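Local coordinates for pilin, type IV (Thermus thermophilus, PDB 4BHR), which probably assembles as a pilin subunit into type IV pili, represented here by its soluble domain without the N-terminal membrane helix, at residues T62-L67 and S74-S79. Residues are numbered along the deposited sequence; the frame is centred on the assembly and turned at random.
Sequences TVTAQL and SVSFDS
Thr62 faces Asp78 as a non-hydrogen-bonded pair at the hairpin end away from its turn: its OG1 lies 3.9 Å from Asp78 CG, and a water that donates to Thr62 OG1 also reaches Asp78 OD2 weakly. Asn55 ties the pair together, bonding to Thr62 OG1 and Asp78 OD1. A chi1 of -61° sets OG1 beside the backbone N and turns the methyl CG2 anti to that N, within 3.8 Å of Ser76 OG. Val63 and Phe77 exchange two backbone bonds, Val63 N to Phe77 O (2.9 Å) and Phe77 N to Val63 O (2.8 Å), and both side chains pack on helix 6-20. Thr64 OG1 lies 3.1 Å from Ser76 OG, hydroxyl beside hydroxyl. Ala65 and Val75 form the next hydrogen-bonded pair, Ala65 N to Val75 O (2.9 Å) and Val75 N to Ala65 O (3.0 Å). Opposite Gln66, Ser74 sets its CB against Ala65 O while its OG bonds to Gln87. Leu67 CD2 reaches Val75 CG1 at 4.2 Å. The ladder thus separates two chemistries: Val63, Ala65, Val75 and Phe77 on one face, two against the helix as in the pilin fold, and Thr62, Thr64, Gln66, Ser74, Ser76 and Asp78 on the other, more open face.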
ATOM      1  N   THR A  62      -3.540   1.263   4.378  1.00 13.55           N
ATOM      2  CA  THR A  62      -2.208   0.683   4.696  1.00 14.69           C
ATOM      3  C   THR A  62      -1.819  -0.265   3.565  1.00 14.67           C
ATOM      4  O   THR A  62      -2.599  -1.125   3.142  1.00 13.98           O
ATOM      5  CB  THR A  62      -2.224  -0.106   6.024  1.00 16.54           C
ATOM      6  OG1 THR A  62      -2.579   0.784   7.105  1.00 18.44           O
ATOM      7  CG2 THR A  62      -0.804  -0.706   6.354  1.00 17.34           C
ATOM      8  N   VAL A  63      -0.579  -0.126   3.091  1.00 13.24           N
ATOM      9  CA  VAL A  63      -0.039  -1.015   2.072  1.00 13.28           C
ATOM     10  C   VAL A  63       0.961  -1.901   2.765  1.00 14.92           C
ATOM     11  O   VAL A  63       1.859  -1.384   3.468  1.00 15.41           O
ATOM     12  CB  VAL A  63       0.732  -0.183   0.984  1.00 12.87           C
ATOM     13  CG1 VAL A  63       1.221  -1.127  -0.128  1.00 13.69           C
ATOM     14  CG2 VAL A  63      -0.186   0.874   0.402  1.00 13.65           C
ATOM     15  N   THR A  64       0.820  -3.212   2.584  1.00 16.05           N
ATOM     16  CA  THR A  64       1.721  -4.146   3.259  1.00 17.23           C
ATOM     17  C   THR A  64       2.319  -5.173   2.315  1.00 15.12           C
ATOM     18  O   THR A  64       1.600  -5.832   1.590  1.00 16.72           O
ATOM     19  CB  THR A  64       0.973  -4.910   4.358  1.00 17.78           C
ATOM     20  OG1 THR A  64       0.404  -3.970   5.284  1.00 20.39           O
ATOM     21  CG2 THR A  64       2.006  -5.814   5.101  1.00 21.32           C
ATOM     22  N   ALA A  65       3.643  -5.320   2.358  1.00 16.71           N
ATOM     23  CA  ALA A  65       4.334  -6.296   1.513  1.00 18.21           C
ATOM     24  C   ALA A  65       5.095  -7.287   2.387  1.00 19.25           C
ATOM     25  O   ALA A  65       5.803  -6.911   3.305  1.00 21.17           O
ATOM     26  CB  ALA A  65       5.270  -5.653   0.499  1.00 20.57           C
ATOM     27  N   GLN A  66       4.881  -8.551   2.104  1.00 22.73           N
ATOM     28  CA  GLN A  66       5.600  -9.578   2.788  1.00 26.19           C
ATOM     29  C   GLN A  66       6.824  -9.867   1.930  1.00 26.31           C
ATOM     30  O   GLN A  66       6.705  -9.972   0.717  1.00 25.80           O
ATOM     31  CB  GLN A  66       4.694 -10.782   2.959  1.00 28.85           C
ATOM     32  CG  GLN A  66       5.225 -11.786   3.941  1.00 37.04           C
ATOM     33  CD  GLN A  66       4.365 -13.031   3.974  1.00 40.53           C
ATOM     34  OE1 GLN A  66       3.164 -12.980   3.693  1.00 44.53           O
ATOM     35  NE2 GLN A  66       4.975 -14.157   4.291  1.00 42.50           N
ATOM     36  N   LEU A  67       8.007  -9.933   2.554  1.00 24.25           N
ATOM     37  CA  LEU A  67       9.243 -10.179   1.831  1.00 27.08           C
ATOM     38  C   LEU A  67       9.714 -11.641   1.924  1.00 26.65           C
ATOM     39  O   LEU A  67       9.573 -12.259   2.963  1.00 30.68           O
ATOM     40  CB  LEU A  67      10.319  -9.289   2.431  1.00 26.73           C
ATOM     41  CG  LEU A  67      10.425  -7.848   1.896  1.00 33.36           C
ATOM     42  CD1 LEU A  67       9.205  -7.372   1.133  1.00 34.36           C
ATOM     43  CD2 LEU A  67      10.748  -6.876   3.011  1.00 32.43           C
ATOM     44  N   SER A  74       8.486  -7.980   6.608  1.00 21.33           N
ATOM     45  CA  SER A  74       7.514  -7.197   5.829  1.00 22.35           C
ATOM     46  C   SER A  74       7.743  -5.700   6.035  1.00 19.79           C
ATOM     47  O   SER A  74       8.351  -5.247   7.013  1.00 20.47           O
ATOM     48  CB  SER A  74       6.065  -7.567   6.234  1.00 26.32           C
ATOM     49  OG  SER A  74       5.843  -7.332   7.620  1.00 25.39           O
ATOM     50  N   VAL A  75       7.234  -4.919   5.087  1.00 19.37           N
ATOM     51  CA  VAL A  75       7.332  -3.500   5.149  1.00 17.74           C
ATOM     52  C   VAL A  75       5.926  -2.968   4.839  1.00 16.26           C
ATOM     53  O   VAL A  75       5.214  -3.568   4.034  1.00 17.59           O
ATOM     54  CB  VAL A  75       8.363  -2.955   4.167  1.00 20.01           C
ATOM     55  CG1 VAL A  75       8.196  -3.587   2.773  1.00 21.33           C
ATOM     56  CG2 VAL A  75       8.350  -1.426   4.156  1.00 20.33           C
ATOM     57  N   SER A  76       5.572  -1.923   5.541  1.00 16.56           N
ATOM     58  CA  SER A  76       4.218  -1.315   5.544  1.00 18.26           C
ATOM     59  C   SER A  76       4.280   0.134   5.362  1.00 17.19           C
ATOM     60  O   SER A  76       5.270   0.739   5.723  1.00 17.67           O
ATOM     61  CB  SER A  76       3.628  -1.458   6.942  1.00 19.70           C
ATOM     62  OG  SER A  76       2.624  -2.331   6.756  1.00 27.86           O
ATOM     63  N   PHE A  77       3.241   0.728   4.766  1.00 16.21           N
ATOM     64  CA  PHE A  77       3.165   2.171   4.718  1.00 15.83           C
ATOM     65  C   PHE A  77       1.743   2.558   5.085  1.00 17.07           C
ATOM     66  O   PHE A  77       0.809   2.008   4.537  1.00 16.49           O
ATOM     67  CB  PHE A  77       3.542   2.732   3.329  1.00 16.96           C
ATOM     68  CG  PHE A  77       3.373   4.206   3.247  1.00 18.80           C
ATOM     69  CD1 PHE A  77       2.123   4.750   2.906  1.00 20.14           C
ATOM     70  CD2 PHE A  77       4.451   5.061   3.474  1.00 20.48           C
ATOM     71  CE1 PHE A  77       1.974   6.132   2.794  1.00 20.90           C
ATOM     72  CE2 PHE A  77       4.315   6.417   3.350  1.00 21.52           C
ATOM     73  CZ  PHE A  77       3.053   6.952   3.026  1.00 21.49           C
ATOM     74  N   ASP A  78       1.584   3.462   6.047  1.00 15.84           N
ATOM     75  CA  ASP A  78       0.242   3.835   6.598  1.00 17.64           C
ATOM     76  C   ASP A  78      -0.019   5.261   6.227  1.00 17.35           C
ATOM     77  O   ASP A  78       0.756   6.145   6.579  1.00 19.17           O
ATOM     78  CB  ASP A  78       0.278   3.666   8.141  1.00 19.49           C
ATOM     79  CG  ASP A  78      -1.063   3.987   8.814  1.00 21.60           C
ATOM     80  OD1 ASP A  78      -1.965   4.536   8.143  1.00 20.44           O
ATOM     81  OD2 ASP A  78      -1.204   3.669  10.016  1.00 23.68           O
ATOM     82  N   SER A  79      -1.026   5.504   5.357  1.00 17.77           N
ATOM     83  CA  SER A  79      -1.212   6.857   4.835  1.00 15.70           C
ATOM     84  C   SER A  79      -1.635   7.805   5.920  1.00 16.69           C
ATOM     85  O   SER A  79      -1.538   9.006   5.768  1.00 16.92           O
ATOM     86  CB  SER A  79      -2.284   6.878   3.742  1.00 17.36           C
ATOM     87  OG  SER A  79      -3.567   6.568   4.243  1.00 16.38           O
TER
HETATM   88  O   HOH W   1      -1.850   0.413   9.605  1.00 37.23           O